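Meso-diaminopimelate dehydrogenase (Clostridium tetani, PDB 3WGY) catalyses, in its natural form, the NADP-dependent oxidative deamination of meso-diaminopimelate at its D-amino centre, and is here an engineered variant with bound 4-methyl-2-oxovalerate. Local coordinates at residues I5-V10 against V63-L68; Q86-D91 against G114-I119; N168-I173 against E238-N243; K182-E187 against V266-L271; C201-E206 against T230-I235. The protein carries 6 engineered substitutions. All blocks are in the same frame, centred on the assembly; numbering follows the deposited sequence.

How the contacts relate
From the N terminus, contact 1 closes a span of 52 residues between segments 5-10 and 63-68. Contact 2 follows in series and joins 88-90 to 116-118. Strands 65-68 and 88-90 are neighbours, so both contacts build one parallel, Rossmann-type sheet, with centres about 10 Å apart. The other three belong to the C-terminal domain. Contact 3 closes a long loop from strand 166-175 to helix 237-243. Contact 5 falls within that loop and touches contact 3 through the mixed sheet, their centres about 8 Å apart. Contact 4 crosses contact 3 along the chain and also encloses contact 5. It ties helix 177-184 to strand 264-273, at the subunit interface.

Contact 1 (I5-V10 against V63-L68); sequences IRIGIV and VDVMIL
Arg6 of strand 5-10 meets Asp64, just before strand 65-68, in the parallel Rossmann-type sheet. The guanidinium makes a side-on salt bridge, Arg6 NE to Asp64 OD2 and Arg6 NH2 to Asp64 OD1, each 3.0 Å. Both oxygens lie near the guanidinium plane. The two planes are 47° apart, and the nitrogens come from above the carboxylate plane. The bend at chi3 (-59°) turns the arginine back toward the aspartate. Asp64 OD2 also accepts the backbone N of Arg6 at 3.2 Å, through its anti lone pair. Arg6 O in turn receives the N of both Asp64 and Val65. The ladder continues as Gly8 N bonds Val65 O, Ile67 N bonds Gly8 O and Val10 N bonds Ile67 O.

On one face of the sheet, Ile7 lies beside Val65, pointing the same way, with Ile7 CD1 3.8 Å from Val65 CB. Its CG2 branch meets CD1 of Ile67. Helix 14-23 covers part of this face through Val19 and Ile23. On the other face, Met66 SD is 3.5 Å from Gly8 C. Val10 crosses Met66 at about a right angle. The packing is tight there, with Val10 CG2 only 3.4 Å from Met66 CG.

Contact 2 (Q86-D91 against G114-I119); sequences QFNTVD and GNISLI
Strands 88-90 and 116-118 run parallel, 2° apart, with Thr89 paired to Ser117 and Val90 to Leu118. They are the two strands of a beta-alpha-beta unit whose helix is 99-113. Thr89 N bonds Ile116 O, Leu118 N bonds Thr89 O and Asp91 N bonds Leu118 O. At the start of the ladder a side chain replaces a backbone carbonyl: Asn88 OD1 accepts Ile116 N at 2.9 Å. The amide of Asn88 stands nearly perpendicular to that of Asn115, planes 83° apart, and Asn88 OD1 lies 3.3 Å from Asn115 CB. Asn88 ND2 turns to Asp64 O, just before strand 65-68. The hydroxyls of Thr89 and Ser117 meet, OG1 to OG 2.8 Å. Val90 and Leu118 lie side by side on the other face, under helix 276-296. Asp91 OD1 takes the backbone N of Phe93 and Ser120, and Asp91 OD2 bonds His102 NE2. A water joins Asp91 OD2, Thr89 OG1 and Leu118 O. Polar side chains extend the ladder at both ends, and the aspartate is probably held firmly.

Contact 3 (N168-I173 against E238-N243); sequences NGIQYI and EELKLN. Engineered in segment 168-173: Ile173 (natural residue Thr).
Leu240 carries this contact, with much the largest buried area, and it fits between Asn168 and Ile170. It projects from helix 237-243 onto the start of strand segment 169-173, part of the mixed sheet of the C-terminal domain. The axes of the two short segments make an angle of 46° and come within 9.7 Å. With CG anti to the backbone N (chi1 -170°), the leucine reaches the strand with both methyl branches. Leu240 CD2 lies against the amide of Asn168, 3.4 Å from ND2 and 3.6 Å from CG. It also touches the backbone N of Gly169. Leu240 CD1 meets CG2 of Ile170 at 3.8 Å, and the two side chains are inclined to each other. Val204 and Ile235 also touch Leu240.

Asn168 OD1 accepts Arg161 NE, and its ND2 donates to Glu237 OE2 just before the helix segment. Asn168 OD1 also takes a weak bond from Gly169 N, at 2.8 Å. Farther along the strand, Tyr172 OH bonds His244 ND1. No hydrogen bond crosses between the two segments themselves. Van der Waals contact of the leucine methyls with an isoleucine and an amide joins them, while bonds to Arg161, Glu237 and His244, outside the segments, hold the asparagine and tyrosine.

Contact 4 (K182-E187 against V266-L271); sequences KARSGE and VMEFNL
The guanidinium of Arg184 and the carboxylate of Glu268 meet edge to edge, their planes 18° apart. Arg184 presents its NE side: NE bonds Glu268 OE2 at 2.9 Å and NH2 bonds Glu268 OE1 at 2.8 Å. OE1 is met through its syn lone pair. OE2 is also met on the syn side, but the donor is 22° out of the carboxylate plane. Both chains are extended, and this brings the groups together between helix and strand. Asn270 lies at the guanidinium edge too, and its ND2 donates to Glu268 OE1 at 3.0 Å from above the carboxylate plane. OE1 thus has two donors. Phe252 of the adjacent strand touches all three side chains. Val266 CG2 packs on the carbonyl O of Arg184, 3.7 Å away. Strand 264-273 pairs antiparallel with a strand of the second subunit, and Asn270 packs on Glu268 of that subunit. A bidentate salt bridge ties the end of helix 177-184 to the outermost strand of its own chain's sheet, which continues across the dimer interface.

Contact 5 (C201-E206 against T230-I235); sequences CYVVPE and TTVHFI
Val203 packs between Val232 and Phe234 on one face of two parallel strands, 201-205 and 230-234. Val203 and Phe234 lie side by side and point the same way, with Val203 CB 4.0 Å from Phe234 CD1. The CG2 branch of Val203 reaches CG1 of Val232 at 4.2 Å. That same CG1 also sits over one face of the Phe234 ring, toward its rim. Pro205 CD approaches the ring obliquely.

On the opposite face, His233 CD2 lies over the ring of Tyr202, 3.7 Å from CE2. The two rings are inclined by 33°. Ile235 reaches the base of the tyrosine, with CG2 at the edge of its ring: chi1 of 63° sets CG1 between the backbone N and the carbonyl carbon, and Ile235 CD1 comes 3.9 Å from Tyr202 CB. The polar part is the backbone ladder. Cys201 N bonds Thr231 O, His233 N bonds Cys201 O, Val203 N bonds His233 O, and Ile235 N bonds Val203 O at 2.9 Å.

The two strands form a beta-alpha-beta unit with helix 211-219. Ile218 and Leu211 of that helix cover the Val203 face. Ile170 of strand 166-175 and His244 also touch Tyr202, the His244 ring meeting the tyrosine ring.

Contact 1 (I5-V10 against V63-L68)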
# COMPACT_ATOMS: atom_id res chain seq x y z
N ILE B 5 26.15 -0.23 -1.23
CA ILE B 5 25.68 -1.49 -0.66
C ILE B 5 26.11 -2.58 -1.65
O ILE B 5 25.76 -2.53 -2.82
CB ILE B 5 24.12 -1.51 -0.52
CG1 ILE B 5 23.68 -0.48 0.52
CG2 ILE B 5 23.65 -2.89 -0.08
CD1 ILE B 5 22.18 -0.44 0.77
N ARG B 6 26.88 -3.55 -1.16
CA ARG B 6 27.40 -4.62 -2.01
C ARG B 6 26.41 -5.76 -2.20
O ARG B 6 26.15 -6.54 -1.28
CB ARG B 6 28.70 -5.17 -1.41
CG ARG B 6 29.82 -4.13 -1.33
CD ARG B 6 31.00 -4.65 -0.52
NE ARG B 6 30.56 -4.99 0.83
CZ ARG B 6 31.37 -5.44 1.79
NH1 ARG B 6 32.66 -5.60 1.56
NH2 ARG B 6 30.87 -5.73 2.99
N ILE B 7 25.86 -5.87 -3.40
CA ILE B 7 24.88 -6.91 -3.67
C ILE B 7 25.48 -8.12 -4.37
O ILE B 7 26.44 -8.01 -5.14
CB ILE B 7 23.72 -6.36 -4.53
CG1 ILE B 7 22.98 -5.24 -3.77
CG2 ILE B 7 22.75 -7.48 -4.87
CD1 ILE B 7 22.40 -5.66 -2.45
N GLY B 8 24.91 -9.28 -4.07
CA GLY B 8 25.36 -10.52 -4.68
C GLY B 8 24.14 -11.23 -5.24
O GLY B 8 23.14 -11.35 -4.54
N ILE B 9 24.22 -11.68 -6.48
CA ILE B 9 23.10 -12.37 -7.11
C ILE B 9 23.38 -13.85 -7.30
O ILE B 9 24.42 -14.23 -7.84
CB ILE B 9 22.79 -11.76 -8.52
CG1 ILE B 9 22.46 -10.27 -8.39
CG2 ILE B 9 21.63 -12.51 -9.16
CD1 ILE B 9 22.21 -9.59 -9.73
N VAL B 10 22.46 -14.70 -6.84
CA VAL B 10 22.61 -16.14 -7.00
C VAL B 10 21.58 -16.59 -8.02
O VAL B 10 20.37 -16.56 -7.76
CB VAL B 10 22.35 -16.90 -5.69
CG1 VAL B 10 22.49 -18.39 -5.94
CG2 VAL B 10 23.32 -16.46 -4.61
N VAL B 63 30.16 -9.42 0.23
CA VAL B 63 28.74 -9.31 -0.08
C VAL B 63 27.92 -8.96 1.16
O VAL B 63 27.93 -9.69 2.15
CB VAL B 63 28.19 -10.64 -0.66
CG1 VAL B 63 26.68 -10.52 -0.88
CG2 VAL B 63 28.89 -10.96 -1.96
N ASP B 64 27.21 -7.83 1.10
CA ASP B 64 26.37 -7.41 2.21
C ASP B 64 25.02 -8.10 2.13
O ASP B 64 24.47 -8.53 3.14
CB ASP B 64 26.15 -5.89 2.17
CG ASP B 64 27.39 -5.12 2.58
OD1 ASP B 64 27.92 -5.38 3.68
OD2 ASP B 64 27.82 -4.24 1.81
N VAL B 65 24.49 -8.21 0.92
CA VAL B 65 23.20 -8.86 0.73
C VAL B 65 23.23 -9.73 -0.52
O VAL B 65 23.67 -9.31 -1.58
CB VAL B 65 22.06 -7.83 0.60
CG1 VAL B 65 20.73 -8.55 0.41
CG2 VAL B 65 22.02 -6.95 1.84
N MET B 66 22.75 -10.96 -0.37
CA MET B 66 22.71 -11.91 -1.47
C MET B 66 21.25 -12.07 -1.89
O MET B 66 20.40 -12.45 -1.09
CB MET B 66 23.26 -13.26 -1.01
CG MET B 66 23.65 -14.21 -2.13
SD MET B 66 25.16 -13.73 -2.99
CE MET B 66 26.37 -14.24 -1.83
N ILE B 67 20.94 -11.75 -3.14
CA ILE B 67 19.58 -11.90 -3.61
C ILE B 67 19.47 -13.27 -4.29
O ILE B 67 20.15 -13.54 -5.28
CB ILE B 67 19.20 -10.77 -4.60
CG1 ILE B 67 19.44 -9.41 -3.92
CG2 ILE B 67 17.74 -10.90 -5.02
CD1 ILE B 67 18.99 -8.22 -4.72
N LEU B 68 18.61 -14.12 -3.75
CA LEU B 68 18.41 -15.47 -4.28
C LEU B 68 17.44 -15.50 -5.45
O LEU B 68 16.23 -15.31 -5.28
CB LEU B 68 17.93 -16.39 -3.16
CG LEU B 68 18.75 -16.24 -1.87
CD1 LEU B 68 18.43 -17.37 -0.91
CD2 LEU B 68 20.23 -16.24 -2.21

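Contact 2 (Q86-D91 against G114-I119)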
# COMPACT_ATOMS: atom_id res chain seq x y z
N GLN B 86 25.94 -18.03 5.47
CA GLN B 86 27.11 -17.27 5.08
C GLN B 86 26.83 -15.81 4.73
O GLN B 86 27.74 -14.98 4.77
CB GLN B 86 27.78 -17.95 3.89
CG GLN B 86 28.12 -19.41 4.14
CD GLN B 86 28.54 -20.14 2.88
OE1 GLN B 86 27.76 -20.30 1.95
NE2 GLN B 86 29.79 -20.60 2.86
N PHE B 87 25.59 -15.50 4.36
CA PHE B 87 25.25 -14.13 4.01
C PHE B 87 23.86 -13.76 4.49
O PHE B 87 23.09 -14.62 4.89
CB PHE B 87 25.27 -13.92 2.49
CG PHE B 87 26.54 -14.38 1.81
CD1 PHE B 87 26.76 -15.73 1.58
CD2 PHE B 87 27.50 -13.46 1.40
CE1 PHE B 87 27.93 -16.16 0.94
CE2 PHE B 87 28.66 -13.89 0.76
CZ PHE B 87 28.88 -15.24 0.53
N ASN B 88 23.56 -12.47 4.46
CA ASN B 88 22.22 -12.01 4.82
C ASN B 88 21.52 -12.28 3.49
O ASN B 88 22.08 -11.98 2.44
CB ASN B 88 22.21 -10.52 5.12
CG ASN B 88 23.03 -10.17 6.34
OD1 ASN B 88 22.85 -10.75 7.40
ND2 ASN B 88 23.92 -9.20 6.19
N THR B 89 20.33 -12.84 3.51
CA THR B 89 19.68 -13.15 2.25
C THR B 89 18.32 -12.52 2.01
O THR B 89 17.65 -12.09 2.94
CB THR B 89 19.52 -14.65 2.08
OG1 THR B 89 18.63 -15.14 3.10
CG2 THR B 89 20.87 -15.34 2.20
N VAL B 90 17.94 -12.50 0.74
CA VAL B 90 16.66 -11.98 0.29
C VAL B 90 16.16 -12.97 -0.76
O VAL B 90 16.87 -13.26 -1.72
CB VAL B 90 16.80 -10.58 -0.37
CG1 VAL B 90 15.51 -10.23 -1.11
CG2 VAL B 90 17.09 -9.53 0.69
N ASP B 91 14.96 -13.51 -0.56
CA ASP B 91 14.40 -14.44 -1.53
C ASP B 91 12.93 -14.16 -1.80
O ASP B 91 12.29 -13.38 -1.08
CB ASP B 91 14.58 -15.90 -1.08
CG ASP B 91 13.69 -16.27 0.09
OD1 ASP B 91 12.47 -16.00 0.03
OD2 ASP B 91 14.21 -16.86 1.07
N GLY B 114 24.21 -15.48 12.79
CA GLY B 114 24.30 -14.06 13.08
C GLY B 114 23.98 -13.21 11.86
O GLY B 114 24.53 -12.12 11.69
N ASN B 115 23.09 -13.70 11.01
CA ASN B 115 22.68 -12.99 9.80
C ASN B 115 21.17 -12.79 9.79
O ASN B 115 20.46 -13.30 10.65
CB ASN B 115 23.08 -13.80 8.56
CG ASN B 115 24.57 -13.89 8.38
OD1 ASN B 115 25.08 -14.88 7.85
ND2 ASN B 115 25.29 -12.86 8.82
N ILE B 116 20.69 -12.05 8.80
CA ILE B 116 19.26 -11.81 8.69
C ILE B 116 18.82 -12.27 7.31
O ILE B 116 19.52 -12.06 6.33
CB ILE B 116 18.90 -10.32 8.89
CG1 ILE B 116 17.44 -10.07 8.51
CG2 ILE B 116 19.82 -9.44 8.06
CD1 ILE B 116 16.95 -8.67 8.84
N SER B 117 17.65 -12.90 7.24
CA SER B 117 17.13 -13.40 5.97
C SER B 117 15.70 -12.96 5.71
O SER B 117 14.82 -13.19 6.53
CB SER B 117 17.18 -14.93 5.93
OG SER B 117 18.51 -15.39 5.91
N LEU B 118 15.48 -12.33 4.57
CA LEU B 118 14.14 -11.89 4.19
C LEU B 118 13.55 -12.94 3.26
O LEU B 118 14.10 -13.22 2.20
CB LEU B 118 14.20 -10.54 3.48
CG LEU B 118 12.89 -10.14 2.80
CD1 LEU B 118 11.78 -10.07 3.84
CD2 LEU B 118 13.06 -8.78 2.09
N ILE B 119 12.44 -13.54 3.66
CA ILE B 119 11.80 -14.54 2.83
C ILE B 119 10.47 -14.06 2.25
O ILE B 119 9.84 -13.15 2.79
CB ILE B 119 11.50 -15.83 3.62
CG1 ILE B 119 10.31 -15.60 4.55
CG2 ILE B 119 12.73 -16.25 4.44
CD1 ILE B 119 9.67 -16.86 5.06
O HOH W 1 23.62 -9.77 9.81
O HOH W 2 16.09 -15.36 1.99

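Contact 3 (N168-I173 against E238-N243)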
# COMPACT_ATOMS: atom_id res chain seq x y z
N ASN B 168 1.11 -26.52 -30.11
CA ASN B 168 1.69 -25.63 -29.12
C ASN B 168 0.57 -24.73 -28.61
O ASN B 168 -0.51 -24.69 -29.19
CB ASN B 168 2.81 -24.82 -29.78
CG ASN B 168 3.72 -24.17 -28.76
OD1 ASN B 168 3.59 -24.41 -27.56
ND2 ASN B 168 4.63 -23.33 -29.23
N GLY B 169 0.82 -24.01 -27.52
CA GLY B 169 -0.20 -23.14 -26.98
C GLY B 169 0.19 -22.43 -25.70
O GLY B 169 1.26 -22.67 -25.14
N ILE B 170 -0.69 -21.55 -25.24
CA ILE B 170 -0.46 -20.80 -24.02
C ILE B 170 -1.79 -20.53 -23.33
O ILE B 170 -2.82 -20.39 -23.99
CB ILE B 170 0.24 -19.45 -24.34
CG1 ILE B 170 0.66 -18.73 -23.05
CG2 ILE B 170 -0.71 -18.55 -25.14
CD1 ILE B 170 1.60 -17.55 -23.27
N GLN B 171 -1.77 -20.47 -22.00
CA GLN B 171 -2.97 -20.20 -21.21
C GLN B 171 -2.79 -18.91 -20.41
O GLN B 171 -1.66 -18.53 -20.08
CB GLN B 171 -3.24 -21.36 -20.23
CG GLN B 171 -4.37 -21.10 -19.22
CD GLN B 171 -3.90 -20.48 -17.90
OE1 GLN B 171 -2.87 -19.81 -17.84
NE2 GLN B 171 -4.68 -20.70 -16.84
N TYR B 172 -3.90 -18.25 -20.12
CA TYR B 172 -3.92 -17.03 -19.32
C TYR B 172 -5.06 -17.11 -18.32
O TYR B 172 -6.15 -17.57 -18.67
CB TYR B 172 -4.19 -15.79 -20.18
CG TYR B 172 -3.12 -15.42 -21.17
CD1 TYR B 172 -1.95 -14.78 -20.76
CD2 TYR B 172 -3.28 -15.70 -22.53
CE1 TYR B 172 -0.96 -14.43 -21.68
CE2 TYR B 172 -2.31 -15.36 -23.45
CZ TYR B 172 -1.16 -14.72 -23.02
OH TYR B 172 -0.21 -14.37 -23.94
N ILE B 173 -4.81 -16.68 -17.09
CA ILE B 173 -5.86 -16.64 -16.08
C ILE B 173 -6.18 -15.15 -16.10
O ILE B 173 -5.27 -14.32 -16.11
CB ILE B 173 -5.37 -17.04 -14.67
CG1 ILE B 173 -4.97 -18.52 -14.65
CG2 ILE B 173 -6.48 -16.81 -13.66
CD1 ILE B 173 -4.54 -19.06 -13.28
N GLU B 238 3.30 -18.55 -35.76
CA GLU B 238 3.82 -17.19 -35.88
C GLU B 238 3.17 -16.23 -34.89
O GLU B 238 3.87 -15.50 -34.17
CB GLU B 238 3.60 -16.66 -37.31
CG GLU B 238 3.83 -15.16 -37.44
CD GLU B 238 3.60 -14.62 -38.84
OE1 GLU B 238 2.51 -14.82 -39.41
OE2 GLU B 238 4.52 -13.97 -39.38
N GLU B 239 1.84 -16.22 -34.85
CA GLU B 239 1.11 -15.33 -33.95
C GLU B 239 1.41 -15.66 -32.50
O GLU B 239 1.42 -14.78 -31.65
CB GLU B 239 -0.40 -15.45 -34.19
CG GLU B 239 -0.81 -15.40 -35.63
CD GLU B 239 -2.31 -15.56 -35.79
OE1 GLU B 239 -3.04 -14.55 -35.70
OE2 GLU B 239 -2.75 -16.72 -35.97
N LEU B 240 1.64 -16.94 -32.22
CA LEU B 240 1.97 -17.34 -30.85
C LEU B 240 3.31 -16.71 -30.44
O LEU B 240 3.41 -16.07 -29.40
CB LEU B 240 2.06 -18.87 -30.75
CG LEU B 240 2.16 -19.41 -29.33
CD1 LEU B 240 0.97 -18.91 -28.53
CD2 LEU B 240 2.20 -20.93 -29.33
N LYS B 241 4.32 -16.87 -31.28
CA LYS B 241 5.65 -16.31 -31.01
C LYS B 241 5.57 -14.78 -30.94
O LYS B 241 6.16 -14.16 -30.07
CB LYS B 241 6.63 -16.73 -32.12
CG LYS B 241 8.01 -16.07 -32.05
CD LYS B 241 8.94 -16.73 -31.03
CE LYS B 241 9.93 -17.69 -31.67
NZ LYS B 241 9.29 -18.88 -32.31
N LEU B 242 4.81 -14.19 -31.86
CA LEU B 242 4.66 -12.74 -31.92
C LEU B 242 3.85 -12.06 -30.82
O LEU B 242 4.24 -11.02 -30.31
CB LEU B 242 4.04 -12.33 -33.26
CG LEU B 242 4.92 -12.27 -34.51
CD1 LEU B 242 4.03 -11.96 -35.71
CD2 LEU B 242 5.99 -11.20 -34.34
N ASN B 243 2.71 -12.64 -30.47
CA ASN B 243 1.85 -11.99 -29.49
C ASN B 243 1.66 -12.66 -28.13
O ASN B 243 0.85 -12.20 -27.33
CB ASN B 243 0.49 -11.75 -30.15
CG ASN B 243 0.60 -11.02 -31.48
OD1 ASN B 243 1.29 -10.00 -31.58
ND2 ASN B 243 -0.07 -11.53 -32.51

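Contact 4 (K182-E187 against V266-L271)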
# COMPACT_ATOMS: atom_id res chain seq x y z
N LYS B 182 -18.09 -5.77 -8.78
CA LYS B 182 -18.86 -6.06 -7.58
C LYS B 182 -18.00 -5.91 -6.34
O LYS B 182 -18.45 -5.39 -5.33
CB LYS B 182 -19.45 -7.47 -7.66
CG LYS B 182 -20.48 -7.65 -8.78
CD LYS B 182 -21.52 -6.52 -8.81
CE LYS B 182 -20.99 -5.27 -9.53
NZ LYS B 182 -21.85 -4.08 -9.38
N ALA B 183 -16.75 -6.35 -6.41
CA ALA B 183 -15.85 -6.22 -5.28
C ALA B 183 -15.68 -4.73 -5.00
O ALA B 183 -15.86 -4.27 -3.87
CB ALA B 183 -14.50 -6.85 -5.58
N ARG B 184 -15.34 -3.97 -6.04
CA ARG B 184 -15.13 -2.53 -5.93
C ARG B 184 -16.38 -1.79 -5.48
O ARG B 184 -16.28 -0.69 -4.93
CB ARG B 184 -14.66 -1.96 -7.26
CG ARG B 184 -13.23 -2.28 -7.58
CD ARG B 184 -12.97 -2.08 -9.05
NE ARG B 184 -11.56 -2.21 -9.37
CZ ARG B 184 -11.10 -2.42 -10.59
NH1 ARG B 184 -11.94 -2.53 -11.61
NH2 ARG B 184 -9.79 -2.50 -10.80
N SER B 185 -17.55 -2.35 -5.75
CA SER B 185 -18.77 -1.70 -5.31
C SER B 185 -18.76 -1.95 -3.80
O SER B 185 -17.94 -2.72 -3.31
CB SER B 185 -20.00 -2.34 -5.95
OG SER B 185 -20.22 -3.64 -5.44
N GLY B 186 -19.65 -1.31 -3.06
CA GLY B 186 -19.63 -1.54 -1.62
C GLY B 186 -20.32 -2.82 -1.15
O GLY B 186 -20.15 -3.23 0.00
N GLU B 187 -21.07 -3.46 -2.04
CA GLU B 187 -21.81 -4.67 -1.67
C GLU B 187 -20.91 -5.86 -1.32
O GLU B 187 -20.10 -6.31 -2.12
CB GLU B 187 -22.78 -5.06 -2.79
CG GLU B 187 -22.14 -5.74 -3.97
CD GLU B 187 -23.15 -6.13 -5.03
OE1 GLU B 187 -23.66 -5.22 -5.72
OE2 GLU B 187 -23.43 -7.34 -5.17
N VAL B 266 -14.02 1.16 0.61
CA VAL B 266 -13.24 0.24 -0.21
C VAL B 266 -11.82 0.70 -0.47
O VAL B 266 -11.57 1.84 -0.89
CB VAL B 266 -13.92 0.01 -1.59
CG1 VAL B 266 -13.14 -1.05 -2.37
CG2 VAL B 266 -15.38 -0.42 -1.40
N MET B 267 -10.88 -0.21 -0.23
CA MET B 267 -9.46 -0.00 -0.45
C MET B 267 -9.03 -0.95 -1.56
O MET B 267 -9.48 -2.11 -1.63
CB MET B 267 -8.67 -0.35 0.82
CG MET B 267 -9.08 0.45 2.05
SD MET B 267 -8.45 -0.35 3.56
CE MET B 267 -6.70 -0.19 3.32
N GLU B 268 -8.16 -0.48 -2.44
CA GLU B 268 -7.69 -1.31 -3.53
C GLU B 268 -6.23 -1.05 -3.85
O GLU B 268 -5.77 0.08 -3.80
CB GLU B 268 -8.55 -1.06 -4.79
CG GLU B 268 -8.03 -1.77 -6.04
CD GLU B 268 -8.95 -1.64 -7.26
OE1 GLU B 268 -8.49 -2.01 -8.36
OE2 GLU B 268 -10.10 -1.20 -7.14
N PHE B 269 -5.51 -2.13 -4.15
CA PHE B 269 -4.12 -2.04 -4.56
C PHE B 269 -4.06 -2.93 -5.78
O PHE B 269 -4.62 -4.03 -5.77
CB PHE B 269 -3.17 -2.59 -3.49
CG PHE B 269 -1.71 -2.56 -3.90
CD1 PHE B 269 -0.97 -1.38 -3.81
CD2 PHE B 269 -1.10 -3.70 -4.40
CE1 PHE B 269 0.37 -1.35 -4.21
CE2 PHE B 269 0.24 -3.67 -4.80
CZ PHE B 269 0.97 -2.49 -4.71
N ASN B 270 -3.43 -2.47 -6.85
CA ASN B 270 -3.33 -3.31 -8.03
C ASN B 270 -2.06 -3.02 -8.79
O ASN B 270 -1.46 -1.96 -8.63
CB ASN B 270 -4.57 -3.16 -8.93
CG ASN B 270 -4.66 -1.80 -9.58
OD1 ASN B 270 -3.73 -1.36 -10.25
ND2 ASN B 270 -5.79 -1.13 -9.40
N LEU B 271 -1.64 -3.98 -9.60
CA LEU B 271 -0.42 -3.87 -10.38
C LEU B 271 -0.69 -4.21 -11.85
O LEU B 271 -1.46 -5.12 -12.15
CB LEU B 271 0.65 -4.83 -9.84
CG LEU B 271 1.13 -4.65 -8.39
CD1 LEU B 271 1.88 -5.91 -7.96
CD2 LEU B 271 2.03 -3.42 -8.28

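Contact 5 (C201-E206 against T230-I235)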
# COMPACT_ATOMS: atom_id res chain seq x y z
N CYS B 201 -7.21 -19.58 -23.68
CA CYS B 201 -6.12 -20.31 -24.28
C CYS B 201 -5.97 -19.93 -25.74
O CYS B 201 -6.95 -19.60 -26.41
CB CYS B 201 -6.36 -21.82 -24.18
SG CYS B 201 -6.49 -22.48 -22.51
N TYR B 202 -4.74 -19.95 -26.21
CA TYR B 202 -4.45 -19.66 -27.61
C TYR B 202 -3.68 -20.89 -28.04
O TYR B 202 -2.56 -21.14 -27.59
CB TYR B 202 -3.60 -18.39 -27.73
CG TYR B 202 -4.35 -17.14 -27.32
CD1 TYR B 202 -4.49 -16.80 -25.97
CD2 TYR B 202 -4.96 -16.33 -28.28
CE1 TYR B 202 -5.22 -15.67 -25.59
CE2 TYR B 202 -5.69 -15.21 -27.92
CZ TYR B 202 -5.82 -14.88 -26.57
OH TYR B 202 -6.54 -13.77 -26.22
N VAL B 203 -4.29 -21.66 -28.93
CA VAL B 203 -3.70 -22.91 -29.38
C VAL B 203 -3.29 -23.01 -30.84
O VAL B 203 -3.96 -22.50 -31.73
CB VAL B 203 -4.68 -24.08 -29.08
CG1 VAL B 203 -4.16 -25.38 -29.68
CG2 VAL B 203 -4.88 -24.21 -27.58
N VAL B 204 -2.16 -23.67 -31.05
CA VAL B 204 -1.65 -23.92 -32.39
C VAL B 204 -1.98 -25.40 -32.57
O VAL B 204 -1.38 -26.27 -31.94
CB VAL B 204 -0.12 -23.74 -32.46
CG1 VAL B 204 0.36 -23.98 -33.89
CG2 VAL B 204 0.25 -22.33 -32.00
N PRO B 205 -2.96 -25.71 -33.43
CA PRO B 205 -3.38 -27.09 -33.69
C PRO B 205 -2.49 -27.84 -34.67
O PRO B 205 -1.86 -27.22 -35.53
CB PRO B 205 -4.79 -26.91 -34.24
CG PRO B 205 -4.60 -25.70 -35.11
CD PRO B 205 -3.78 -24.76 -34.22
N GLU B 206 -2.45 -29.17 -34.54
CA GLU B 206 -1.69 -30.01 -35.46
C GLU B 206 -2.52 -29.97 -36.74
O GLU B 206 -3.72 -29.72 -36.67
CB GLU B 206 -1.64 -31.46 -34.97
CG GLU B 206 -0.98 -31.70 -33.63
CD GLU B 206 0.53 -31.55 -33.67
OE1 GLU B 206 1.11 -31.56 -34.77
OE2 GLU B 206 1.14 -31.43 -32.59
N THR B 230 -13.72 -21.29 -19.70
CA THR B 230 -12.52 -21.29 -20.53
C THR B 230 -12.81 -21.03 -22.01
O THR B 230 -13.70 -21.64 -22.58
CB THR B 230 -11.78 -22.64 -20.41
OG1 THR B 230 -11.43 -22.86 -19.03
CG2 THR B 230 -10.52 -22.65 -21.26
N THR B 231 -12.04 -20.13 -22.61
CA THR B 231 -12.18 -19.79 -24.02
C THR B 231 -10.95 -20.31 -24.74
O THR B 231 -9.84 -20.23 -24.22
CB THR B 231 -12.27 -18.28 -24.24
OG1 THR B 231 -13.39 -17.75 -23.53
CG2 THR B 231 -12.42 -17.95 -25.72
N VAL B 232 -11.15 -20.85 -25.94
CA VAL B 232 -10.03 -21.36 -26.71
C VAL B 232 -9.99 -20.70 -28.08
O VAL B 232 -10.95 -20.78 -28.85
CB VAL B 232 -10.13 -22.89 -26.89
CG1 VAL B 232 -8.96 -23.41 -27.71
CG2 VAL B 232 -10.18 -23.57 -25.53
N HIS B 233 -8.88 -20.03 -28.36
CA HIS B 233 -8.70 -19.36 -29.64
C HIS B 233 -7.65 -20.14 -30.43
O HIS B 233 -6.63 -20.56 -29.87
CB HIS B 233 -8.21 -17.92 -29.45
CG HIS B 233 -9.18 -17.05 -28.71
ND1 HIS B 233 -10.39 -16.65 -29.26
CD2 HIS B 233 -9.12 -16.49 -27.48
CE1 HIS B 233 -11.02 -15.88 -28.39
NE2 HIS B 233 -10.28 -15.77 -27.31
N PHE B 234 -7.89 -20.32 -31.72
CA PHE B 234 -6.94 -21.04 -32.55
C PHE B 234 -6.11 -20.07 -33.38
O PHE B 234 -6.64 -19.20 -34.08
CB PHE B 234 -7.68 -22.05 -33.43
CG PHE B 234 -8.28 -23.18 -32.65
CD1 PHE B 234 -7.45 -24.13 -32.03
CD2 PHE B 234 -9.65 -23.29 -32.47
CE1 PHE B 234 -7.99 -25.15 -31.26
CE2 PHE B 234 -10.20 -24.31 -31.70
CZ PHE B 234 -9.36 -25.25 -31.09
N ILE B 235 -4.79 -20.19 -33.28
CA ILE B 235 -3.89 -19.31 -34.00
C ILE B 235 -2.73 -20.10 -34.61
O ILE B 235 -2.61 -21.31 -34.39
CB ILE B 235 -3.31 -18.22 -33.06
CG1 ILE B 235 -2.48 -18.88 -31.96
CG2 ILE B 235 -4.44 -17.41 -32.44
CD1 ILE B 235 -1.74 -17.88 -31.10